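Local coordinates for protein beta-galactosidase/beta-glucuronidase (Faecalibacterium prausnitzii L2-6, PDB 6MVF) that binds flavin mononucleotide and probably hydrolyses beta-glucuronides or related beta-glycosides, as a member of glycoside hydrolase family 2, at residues A96-N105 and N132-T143; T111-F119 and H373-Q384. All coordinates share one frame; numbering follows the deposited sequence.

Overall arrangement
Interactions 1 and 2 have centres about 15 Å apart and meet in one antiparallel sheet of the sugar-binding domain. Interaction 1 pairs strand 99-104 with strand 131-139 inside that sheet. The other neighbour of strand 99-104 is the edge strand 107-113, which leads into the loop used by interaction 2. There the loop packs on helix 368-385 of the TIM-barrel domain, so interaction 2 crosses between domains. Along the chain the segments alternate: 96-105, 111-119, 132-143, then 373-384, far downstream. Interaction 1 is thus a pairing within the sheet, and interaction 2 joins that domain to the barrel, on the helix whose Lys379 and Ile383 line the FMN pocket.

Interaction 1 of 2, residues A96-N105 and N132-T143; sequences AALDATVKVN and NELTIEVSNEDT
Lys103 and Glu137 meet at their charged ends on the face of the sheet that also carries Asp99, Thr101, Thr135 and Ser139. They are not partners in register. Lys103 pairs with Thr135 and Glu137 with Thr101, so their salt bridge runs diagonally across the two strands. NZ of Lys103 lies 2.9 Å from OE1 of Glu137, although the hydrogen bond within the bridge is weak. Both side chains leave with CG anti to the carbonyl carbon. Glu137 then runs out extended, while Lys103 bends at its last torsion (chi4 138°) to present NZ. Nearer the backbone, CB of Lys103 rests 3.9 Å from CB of Thr135.

The strands run antiparallel, and at Thr101 and Glu137 each N-H bonds the other's carbonyl. Both strands belong to the six-stranded sheet of the sugar-binding domain, a jelly-roll type beta-sandwich as in other family 2 enzymes. The opposite face, with Ala100, Val102, Val104, Leu134, Ile136 and Val138, looks into the sandwich. There CG1 of Val102 meets CD1 of Leu134 at 3.8 Å. Phe119, from the facing sheet, packs on Ala100 and Val102.

Asn105 closes one end. Its OD1 accepts from the backbone N of Glu133 at 2.8 Å, nearly straight (166°). Its ND2 gives to OD1 of Asn132 at 2.9 Å, with that oxygen close to the plane of the Asn105 amide. ND2 also bonds the carbonyl of Leu126, and Asn132 bonds that of Arg128. A leucine in place of Asn105 would probably leave the N-H of Glu133 without its acceptor and OD1 of Asn132 without this donor. At the far end, Leu98 and Asp99 both face Ser139 in a classic beta bulge. N of Leu98 bonds O of Ser139 at 2.8 Å from above the carbonyl plane.

Interaction 2 of 2, residues T111-F119 and H373-Q384; sequences THEGGFSIF and HVMEEMKELIIQ. With FMN (flavin mononucleotide), chain G.
Gly114 and Glu377 bring their CA atoms to 6.7 Å where the loop after strand 107-113 passes one side of helix 368-385. Glu380 is gripped twice. NE2 of His112 meets its OE2 at 3.0 Å, in the ring plane and on the syn lone pair. OG of Ser117 gives to OE1 at 2.7 Å, coming from above the carboxylate plane. Together these bonds hold the carboxylate against turning. His112 has CG anti to its backbone N (chi1 -176°), which brings the ring edge up to the carboxylate of Glu380. ND1 of His373 bonds OE1 of Glu113 on its anti side, and Ser145 also bonds that oxygen. Gln384 brackets Ile118: OE1 accepts from its N at 3.1 Å, and NE2 gives to its O at 2.9 Å. NE2 also bonds the carbonyl of Tyr178. A water links OE2 of Glu377, OG of Ser117 and N of Phe116.

Lys379 and Ile383 take no part in the contact with the loop and instead meet FMN, with Lys379 at the phosphate. Val374 and Met378 pack on helix 407-423, and Leu381 on Trp394 of strand 391-398, while the flank with His373, Glu377, Glu380 and Gln384 meets the loop of the sugar-binding domain.

Interaction 1 of 2, residues A96-N105 and N132-T143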
loop_
_atom_site.group_PDB
_atom_site.type_symbol
_atom_site.label_atom_id
_atom_site.label_comp_id
_atom_site.label_asym_id
_atom_site.label_seq_id
_atom_site.Cartn_x
_atom_site.Cartn_y
_atom_site.Cartn_z
ATOM N N ALA A 96 0.570 -14.837 28.277
ATOM C CA ALA A 96 -0.590 -14.747 29.156
ATOM C C ALA A 96 -0.088 -14.361 30.543
ATOM O O ALA A 96 0.491 -15.190 31.254
ATOM C CB ALA A 96 -1.374 -16.063 29.187
ATOM N N ALA A 97 -0.324 -13.114 30.932
ATOM C CA ALA A 97 0.248 -12.567 32.154
ATOM C C ALA A 97 -0.760 -12.716 33.286
ATOM O O ALA A 97 -1.832 -12.106 33.226
ATOM C CB ALA A 97 0.618 -11.103 31.937
ATOM N N LEU A 98 -0.434 -13.508 34.321
ATOM C CA LEU A 98 0.849 -14.186 34.551
ATOM C C LEU A 98 0.775 -15.714 34.467
ATOM O O LEU A 98 1.793 -16.397 34.356
ATOM C CB LEU A 98 1.365 -13.830 35.935
ATOM C CG LEU A 98 1.673 -12.369 36.168
ATOM C CD1 LEU A 98 2.059 -12.169 37.631
ATOM C CD2 LEU A 98 2.797 -11.929 35.221
ATOM N N ASP A 99 -0.448 -16.230 34.552
ATOM C CA ASP A 99 -0.748 -17.640 34.763
ATOM C C ASP A 99 -1.996 -17.944 33.957
ATOM O O ASP A 99 -2.924 -17.131 33.944
ATOM C CB ASP A 99 -0.976 -17.916 36.257
ATOM C CG ASP A 99 -0.906 -19.392 36.615
ATOM O OD1 ASP A 99 -0.746 -20.230 35.697
ATOM O OD2 ASP A 99 -1.012 -19.718 37.827
ATOM N N ALA A 100 -2.027 -19.086 33.267
ATOM C CA ALA A 100 -3.089 -19.307 32.295
ATOM C C ALA A 100 -3.561 -20.755 32.270
ATOM O O ALA A 100 -2.805 -21.686 32.567
ATOM C CB ALA A 100 -2.657 -18.901 30.884
ATOM N N THR A 101 -4.833 -20.926 31.893
ATOM C CA THR A 101 -5.431 -22.228 31.609
ATOM C C THR A 101 -6.224 -22.113 30.318
ATOM O O THR A 101 -7.038 -21.194 30.176
ATOM C CB THR A 101 -6.359 -22.700 32.744
ATOM O OG1 THR A 101 -5.608 -22.860 33.956
ATOM C CG2 THR A 101 -6.985 -24.035 32.381
ATOM N N VAL A 102 -6.000 -23.033 29.383
ATOM C CA VAL A 102 -6.693 -23.024 28.096
ATOM C C VAL A 102 -7.686 -24.180 28.069
ATOM O O VAL A 102 -7.322 -25.330 28.341
ATOM C CB VAL A 102 -5.705 -23.106 26.913
ATOM C CG1 VAL A 102 -6.451 -23.015 25.571
ATOM C CG2 VAL A 102 -4.668 -21.997 26.997
ATOM N N LYS A 103 -8.939 -23.879 27.736
ATOM C CA LYS A 103 -9.973 -24.895 27.561
ATOM C C LYS A 103 -10.566 -24.792 26.166
ATOM O O LYS A 103 -10.882 -23.691 25.696
ATOM C CB LYS A 103 -11.096 -24.753 28.592
ATOM C CG LYS A 103 -10.786 -25.269 29.972
ATOM C CD LYS A 103 -11.878 -24.811 30.926
ATOM C CE LYS A 103 -11.553 -25.151 32.367
ATOM N NZ LYS A 103 -11.896 -24.029 33.281
ATOM N N VAL A 104 -10.733 -25.937 25.512
ATOM C CA VAL A 104 -11.466 -26.024 24.257
ATOM C C VAL A 104 -12.718 -26.856 24.508
ATOM O O VAL A 104 -12.630 -27.997 24.983
ATOM C CB VAL A 104 -10.609 -26.622 23.134
ATOM C CG1 VAL A 104 -11.435 -26.767 21.865
ATOM C CG2 VAL A 104 -9.403 -25.742 22.886
ATOM N N ASN A 105 -13.886 -26.275 24.202
ATOM C CA ASN A 105 -15.171 -26.948 24.380
ATOM C C ASN A 105 -15.275 -27.600 25.761
ATOM O O ASN A 105 -15.699 -28.745 25.903
ATOM C CB ASN A 105 -15.395 -27.984 23.276
ATOM C CG ASN A 105 -15.461 -27.376 21.885
ATOM O OD1 ASN A 105 -16.035 -26.295 21.670
ATOM N ND2 ASN A 105 -14.880 -28.084 20.922
ATOM N N ASN A 132 -16.360 -24.025 17.498
ATOM C CA ASN A 132 -15.825 -24.528 18.754
ATOM C C ASN A 132 -15.747 -23.352 19.719
ATOM O O ASN A 132 -15.837 -22.196 19.308
ATOM C CB ASN A 132 -14.436 -25.183 18.572
ATOM C CG ASN A 132 -14.476 -26.413 17.684
ATOM O OD1 ASN A 132 -14.292 -27.544 18.150
ATOM N ND2 ASN A 132 -14.721 -26.203 16.394
ATOM N N GLU A 133 -15.590 -23.639 21.010
ATOM C CA GLU A 133 -15.399 -22.588 22.009
ATOM C C GLU A 133 -14.001 -22.665 22.618
ATOM O O GLU A 133 -13.549 -23.736 23.035
ATOM C CB GLU A 133 -16.464 -22.659 23.103
ATOM C CG GLU A 133 -17.589 -21.627 22.910
ATOM C CD GLU A 133 -17.229 -20.216 23.426
ATOM O OE1 GLU A 133 -16.574 -20.100 24.494
ATOM O OE2 GLU A 133 -17.614 -19.218 22.765
ATOM N N LEU A 134 -13.326 -21.521 22.656
ATOM C CA LEU A 134 -11.991 -21.380 23.221
ATOM C C LEU A 134 -12.069 -20.518 24.477
ATOM O O LEU A 134 -12.598 -19.397 24.432
ATOM C CB LEU A 134 -11.043 -20.753 22.191
ATOM C CG LEU A 134 -9.605 -20.385 22.554
ATOM C CD1 LEU A 134 -8.894 -21.606 23.037
ATOM C CD2 LEU A 134 -8.874 -19.784 21.346
ATOM N N THR A 135 -11.545 -21.047 25.590
ATOM C CA THR A 135 -11.607 -20.396 26.900
ATOM C C THR A 135 -10.202 -20.315 27.482
ATOM O O THR A 135 -9.530 -21.343 27.615
ATOM C CB THR A 135 -12.538 -21.167 27.850
ATOM O OG1 THR A 135 -13.848 -21.251 27.270
ATOM C CG2 THR A 135 -12.647 -20.477 29.197
ATOM N N ILE A 136 -9.752 -19.105 27.819
ATOM C CA ILE A 136 -8.438 -18.896 28.432
ATOM C C ILE A 136 -8.631 -18.152 29.752
ATOM O O ILE A 136 -8.951 -16.955 29.766
ATOM C CB ILE A 136 -7.475 -18.130 27.516
ATOM C CG1 ILE A 136 -7.384 -18.800 26.143
ATOM C CG2 ILE A 136 -6.087 -18.048 28.168
ATOM C CD1 ILE A 136 -6.856 -17.887 25.028
ATOM N N GLU A 137 -8.430 -18.860 30.860
ATOM C CA GLU A 137 -8.394 -18.240 32.175
ATOM C C GLU A 137 -7.003 -17.683 32.411
ATOM O O GLU A 137 -6.017 -18.409 32.281
ATOM C CB GLU A 137 -8.735 -19.256 33.264
ATOM C CG GLU A 137 -10.217 -19.519 33.443
ATOM C CD GLU A 137 -10.523 -20.460 34.611
ATOM O OE1 GLU A 137 -11.383 -21.358 34.422
ATOM O OE2 GLU A 137 -9.908 -20.291 35.703
ATOM N N VAL A 138 -6.929 -16.402 32.766
ATOM C CA VAL A 138 -5.667 -15.709 32.989
ATOM C C VAL A 138 -5.702 -15.057 34.366
ATOM O O VAL A 138 -6.679 -14.392 34.715
ATOM C CB VAL A 138 -5.417 -14.649 31.901
ATOM C CG1 VAL A 138 -4.087 -13.933 32.137
ATOM C CG2 VAL A 138 -5.467 -15.280 30.541
ATOM N N SER A 139 -4.638 -15.222 35.132
ATOM C CA SER A 139 -4.535 -14.616 36.450
ATOM C C SER A 139 -3.211 -13.880 36.574
ATOM O O SER A 139 -2.151 -14.461 36.309
ATOM C CB SER A 139 -4.641 -15.666 37.550
ATOM O OG SER A 139 -4.368 -15.064 38.811
ATOM N N ASN A 140 -3.264 -12.613 36.998
ATOM C CA ASN A 140 -2.050 -11.883 37.347
ATOM C C ASN A 140 -1.875 -11.737 38.864
ATOM O O ASN A 140 -1.204 -10.809 39.334
ATOM C CB ASN A 140 -2.020 -10.525 36.644
ATOM C CG ASN A 140 -3.051 -9.546 37.183
ATOM O OD1 ASN A 140 -4.084 -9.937 37.717
ATOM N ND2 ASN A 140 -2.769 -8.253 37.022
ATOM N N GLU A 141 -2.458 -12.654 39.635
ATOM C CA GLU A 141 -2.266 -12.705 41.079
ATOM C C GLU A 141 -0.954 -13.402 41.419
ATOM O O GLU A 141 -0.471 -14.258 40.665
ATOM C CB GLU A 141 -3.433 -13.441 41.744
ATOM C CG GLU A 141 -4.702 -12.596 41.877
ATOM C CD GLU A 141 -5.964 -13.410 42.186
ATOM O OE1 GLU A 141 -6.309 -14.365 41.424
ATOM O OE2 GLU A 141 -6.620 -13.068 43.198
ATOM N N ASP A 142 -0.379 -13.021 42.566
ATOM C CA ASP A 142 0.808 -13.685 43.114
ATOM C C ASP A 142 0.532 -15.164 43.412
ATOM O O ASP A 142 -0.610 -15.568 43.644
ATOM C CB ASP A 142 1.244 -12.959 44.387
ATOM C CG ASP A 142 2.693 -13.222 44.761
ATOM O OD1 ASP A 142 3.391 -13.969 44.037
ATOM O OD2 ASP A 142 3.137 -12.656 45.786
ATOM N N THR A 143 1.573 -15.988 43.368
ATOM C CA THR A 143 1.484 -17.394 43.746
ATOM C C THR A 143 2.785 -17.790 44.421
ATOM O O THR A 143 3.803 -17.110 44.260
ATOM C CB THR A 143 1.250 -18.350 42.564
ATOM O OG1 THR A 143 2.511 -18.721 41.992
ATOM C CG2 THR A 143 0.344 -17.750 41.491
#

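Interaction 2 of 2, residues T111-F119 and H373-Q384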
loop_
_atom_site.group_PDB
_atom_site.type_symbol
_atom_site.label_atom_id
_atom_site.label_comp_id
_atom_site.label_asym_id
_atom_site.label_seq_id
_atom_site.Cartn_x
_atom_site.Cartn_y
_atom_site.Cartn_z
ATOM N N THR A 111 -2.093 -25.715 30.722
ATOM C CA THR A 111 -1.891 -24.617 31.665
ATOM C C THR A 111 -0.460 -24.108 31.553
ATOM O O THR A 111 0.451 -24.824 31.130
ATOM C CB THR A 111 -2.140 -25.016 33.121
ATOM O OG1 THR A 111 -1.265 -26.100 33.463
ATOM C CG2 THR A 111 -3.585 -25.417 33.340
ATOM N N HIS A 112 -0.260 -22.861 31.953
ATOM C CA HIS A 112 1.042 -22.253 31.755
ATOM C C HIS A 112 1.294 -21.193 32.807
ATOM O O HIS A 112 0.385 -20.467 33.211
ATOM C CB HIS A 112 1.164 -21.623 30.368
ATOM C CG HIS A 112 2.518 -21.062 30.091
ATOM N ND1 HIS A 112 2.850 -19.754 30.362
ATOM C CD2 HIS A 112 3.629 -21.633 29.569
ATOM C CE1 HIS A 112 4.105 -19.541 30.008
ATOM N NE2 HIS A 112 4.598 -20.664 29.522
ATOM N N GLU A 113 2.546 -21.085 33.217
ATOM C CA GLU A 113 2.952 -20.116 34.215
ATOM C C GLU A 113 4.126 -19.316 33.665
ATOM O O GLU A 113 4.968 -19.853 32.935
ATOM C CB GLU A 113 3.314 -20.832 35.506
ATOM C CG GLU A 113 3.593 -19.934 36.656
ATOM C CD GLU A 113 4.013 -20.709 37.893
ATOM O OE1 GLU A 113 5.082 -20.386 38.463
ATOM O OE2 GLU A 113 3.270 -21.640 38.290
ATOM N N GLY A 114 4.177 -18.028 34.000
ATOM C CA GLY A 114 5.134 -17.140 33.366
ATOM C C GLY A 114 4.454 -16.342 32.270
ATOM O O GLY A 114 3.896 -16.911 31.323
ATOM N N GLY A 115 4.487 -15.019 32.384
ATOM C CA GLY A 115 3.613 -14.210 31.565
ATOM C C GLY A 115 4.279 -13.503 30.403
ATOM O O GLY A 115 3.777 -12.480 29.937
ATOM N N PHE A 116 5.400 -14.032 29.925
ATOM C CA PHE A 116 6.151 -13.326 28.895
ATOM C C PHE A 116 6.701 -14.277 27.840
ATOM O O PHE A 116 7.623 -13.897 27.110
ATOM C CB PHE A 116 7.309 -12.505 29.507
ATOM C CG PHE A 116 6.886 -11.641 30.661
ATOM C CD1 PHE A 116 6.794 -12.172 31.949
ATOM C CD2 PHE A 116 6.531 -10.307 30.453
ATOM C CE1 PHE A 116 6.365 -11.393 32.998
ATOM C CE2 PHE A 116 6.122 -9.515 31.495
ATOM C CZ PHE A 116 6.035 -10.055 32.775
ATOM N N SER A 117 6.168 -15.499 27.740
ATOM C CA SER A 117 6.661 -16.442 26.749
ATOM C C SER A 117 5.503 -17.153 26.053
ATOM O O SER A 117 4.401 -17.284 26.598
ATOM C CB SER A 117 7.632 -17.467 27.361
ATOM O OG SER A 117 7.226 -17.884 28.644
ATOM N N ILE A 118 5.784 -17.586 24.818
ATOM C CA ILE A 118 4.818 -18.293 23.991
ATOM C C ILE A 118 4.590 -19.676 24.578
ATOM O O ILE A 118 5.528 -20.337 25.050
ATOM C CB ILE A 118 5.338 -18.375 22.540
ATOM C CG1 ILE A 118 5.479 -16.986 21.935
ATOM C CG2 ILE A 118 4.455 -19.241 21.645
ATOM C CD1 ILE A 118 6.425 -16.944 20.758
ATOM N N PHE A 119 3.342 -20.125 24.574
ATOM C CA PHE A 119 3.084 -21.528 24.858
ATOM C C PHE A 119 1.988 -22.014 23.921
ATOM O O PHE A 119 1.148 -21.221 23.469
ATOM C CB PHE A 119 2.736 -21.752 26.332
ATOM C CG PHE A 119 1.523 -21.014 26.786
ATOM C CD1 PHE A 119 1.618 -19.708 27.243
ATOM C CD2 PHE A 119 0.281 -21.631 26.789
ATOM C CE1 PHE A 119 0.484 -19.035 27.684
ATOM C CE2 PHE A 119 -0.843 -20.962 27.214
ATOM C CZ PHE A 119 -0.749 -19.672 27.662
ATOM N N HIS A 373 9.749 -22.825 38.285
ATOM C CA HIS A 373 9.352 -21.669 37.486
ATOM C C HIS A 373 10.561 -21.002 36.831
ATOM O O HIS A 373 10.569 -20.759 35.619
ATOM C CB HIS A 373 8.595 -20.659 38.349
ATOM C CG HIS A 373 8.253 -19.381 37.638
ATOM N ND1 HIS A 373 6.971 -19.076 37.233
ATOM C CD2 HIS A 373 9.020 -18.316 37.290
ATOM C CE1 HIS A 373 6.964 -17.889 36.649
ATOM N NE2 HIS A 373 8.195 -17.406 36.673
ATOM N N VAL A 374 11.595 -20.696 37.620
ATOM C CA VAL A 374 12.700 -19.899 37.093
ATOM C C VAL A 374 13.418 -20.659 35.982
ATOM O O VAL A 374 13.665 -20.112 34.900
ATOM C CB VAL A 374 13.647 -19.470 38.232
ATOM C CG1 VAL A 374 15.053 -19.324 37.738
ATOM C CG2 VAL A 374 13.184 -18.142 38.857
ATOM N N MET A 375 13.713 -21.950 36.206
ATOM C CA MET A 375 14.381 -22.754 35.179
ATOM C C MET A 375 13.542 -22.850 33.908
ATOM O O MET A 375 14.076 -22.742 32.798
ATOM C CB MET A 375 14.699 -24.167 35.694
ATOM C CG MET A 375 15.528 -24.268 36.985
ATOM S SD MET A 375 17.183 -23.576 36.882
ATOM C CE MET A 375 18.044 -24.848 35.961
ATOM N N GLU A 376 12.229 -23.074 34.041
ATOM C CA GLU A 376 11.379 -23.174 32.856
ATOM C C GLU A 376 11.384 -21.871 32.073
ATOM O O GLU A 376 11.460 -21.878 30.833
ATOM C CB GLU A 376 9.954 -23.525 33.248
ATOM C CG GLU A 376 9.803 -24.826 33.980
ATOM C CD GLU A 376 9.730 -26.018 33.068
ATOM O OE1 GLU A 376 10.584 -26.139 32.164
ATOM O OE2 GLU A 376 8.814 -26.845 33.260
ATOM N N GLU A 377 11.313 -20.740 32.790
ATOM C CA GLU A 377 11.277 -19.439 32.134
ATOM C C GLU A 377 12.575 -19.162 31.392
ATOM O O GLU A 377 12.556 -18.553 30.314
ATOM C CB GLU A 377 10.993 -18.337 33.155
ATOM C CG GLU A 377 10.492 -17.056 32.533
ATOM C CD GLU A 377 9.689 -16.165 33.493
ATOM O OE1 GLU A 377 9.990 -16.132 34.712
ATOM O OE2 GLU A 377 8.760 -15.476 33.019
ATOM N N MET A 378 13.708 -19.624 31.929
ATOM C CA MET A 378 14.960 -19.430 31.217
ATOM C C MET A 378 15.070 -20.371 30.025
ATOM O O MET A 378 15.630 -19.990 28.984
ATOM C CB MET A 378 16.134 -19.625 32.157
ATOM C CG MET A 378 17.444 -19.197 31.556
ATOM S SD MET A 378 17.541 -17.393 31.487
ATOM C CE MET A 378 18.511 -17.240 30.016
ATOM N N LYS A 379 14.505 -21.563 30.157
ATOM C CA LYS A 379 14.517 -22.538 29.046
ATOM C C LYS A 379 13.654 -21.998 27.903
ATOM O O LYS A 379 14.020 -22.166 26.782
ATOM C CB LYS A 379 14.091 -23.916 29.548
ATOM C CG LYS A 379 14.631 -25.069 28.733
ATOM C CD LYS A 379 14.429 -26.431 29.322
ATOM C CE LYS A 379 14.670 -27.524 28.312
ATOM N NZ LYS A 379 14.466 -28.873 28.871
ATOM N N GLU A 380 12.534 -21.375 28.217
ATOM C CA GLU A 380 11.693 -20.795 27.177
ATOM C C GLU A 380 12.343 -19.561 26.571
ATOM O O GLU A 380 12.221 -19.320 25.368
ATOM C CB GLU A 380 10.311 -20.443 27.736
ATOM C CG GLU A 380 9.490 -21.638 28.157
ATOM C CD GLU A 380 8.181 -21.231 28.813
ATOM O OE1 GLU A 380 8.170 -20.247 29.587
ATOM O OE2 GLU A 380 7.156 -21.893 28.547
ATOM N N LEU A 381 13.016 -18.753 27.388
ATOM C CA LEU A 381 13.641 -17.547 26.858
ATOM C C LEU A 381 14.727 -17.893 25.850
ATOM O O LEU A 381 14.850 -17.243 24.809
ATOM C CB LEU A 381 14.215 -16.704 27.994
ATOM C CG LEU A 381 15.044 -15.492 27.569
ATOM C CD1 LEU A 381 14.172 -14.486 26.798
ATOM C CD2 LEU A 381 15.735 -14.850 28.782
ATOM N N ILE A 382 15.517 -18.922 26.133
ATOM C CA ILE A 382 16.613 -19.259 25.240
ATOM C C ILE A 382 16.106 -19.959 23.993
ATOM O O ILE A 382 16.571 -19.683 22.889
ATOM C CB ILE A 382 17.645 -20.109 25.994
ATOM C CG1 ILE A 382 18.319 -19.246 27.063
ATOM C CG2 ILE A 382 18.648 -20.751 25.021
ATOM C CD1 ILE A 382 19.310 -19.987 27.901
ATOM N N ILE A 383 15.143 -20.869 24.140
ATOM C CA ILE A 383 14.718 -21.679 23.006
ATOM C C ILE A 383 13.888 -20.856 22.034
ATOM O O ILE A 383 13.996 -21.018 20.817
ATOM C CB ILE A 383 13.970 -22.928 23.511
ATOM C CG1 ILE A 383 14.995 -23.995 23.863
ATOM C CG2 ILE A 383 12.990 -23.480 22.456
ATOM C CD1 ILE A 383 14.613 -24.798 25.045
ATOM N N GLN A 384 13.066 -19.946 22.545
ATOM C CA GLN A 384 12.243 -19.132 21.664
ATOM C C GLN A 384 13.032 -18.018 21.000
ATOM O O GLN A 384 12.647 -17.561 19.920
ATOM C CB GLN A 384 11.053 -18.563 22.439
ATOM C CG GLN A 384 10.163 -19.658 22.963
ATOM C CD GLN A 384 9.030 -19.173 23.841
ATOM O OE1 GLN A 384 8.786 -17.970 23.991
ATOM N NE2 GLN A 384 8.309 -20.125 24.418
HETATM N N1 FMN G . 13.896 -30.560 20.966
HETATM C C2 FMN G . 12.721 -30.747 20.359
HETATM O O2 FMN G . 12.162 -31.845 20.371
HETATM N N3 FMN G . 12.080 -29.784 19.734
HETATM C C4 FMN G . 12.542 -28.576 19.636
HETATM O O4 FMN G . 11.940 -27.688 19.054
HETATM C C4A FMN G . 13.799 -28.308 20.245
HETATM N N5 FMN G . 14.258 -27.091 20.162
HETATM C C5A FMN G . 15.415 -26.770 20.704
HETATM C C6 FMN G . 15.870 -25.481 20.590
HETATM C C7 FMN G . 17.055 -25.131 21.130
HETATM C C7M FMN G . 17.535 -23.738 21.005
HETATM C C8 FMN G . 17.834 -26.126 21.856
HETATM C C8M FMN G . 19.133 -25.743 22.472
HETATM C C9 FMN G . 17.373 -27.419 21.965
HETATM C C9A FMN G . 16.187 -27.786 21.407
HETATM N N10 FMN G . 15.705 -29.079 21.542
HETATM C C10 FMN G . 14.482 -29.376 20.944
HETATM C "C1'" FMN G . 16.568 -30.029 22.231
HETATM C "C2'" FMN G . 16.193 -30.679 23.541
HETATM O "O2'" FMN G . 16.665 -29.738 24.471
HETATM C "C3'" FMN G . 16.966 -31.949 23.819
HETATM O "O3'" FMN G . 17.493 -32.453 22.611
HETATM C "C4'" FMN G . 16.138 -33.080 24.387
HETATM O "O4'" FMN G . 14.923 -33.089 23.653
HETATM C "C5'" FMN G . 15.892 -32.992 25.893
HETATM O "O5'" FMN G . 14.636 -32.403 26.180
HETATM P P FMN G . 14.220 -31.856 27.608
HETATM O O1P FMN G . 12.763 -32.095 27.612
HETATM O O2P FMN G . 15.022 -32.667 28.584
HETATM O O3P FMN G . 14.579 -30.413 27.721
HETATM O O HOH W 1 7.297 -16.027 31.063
#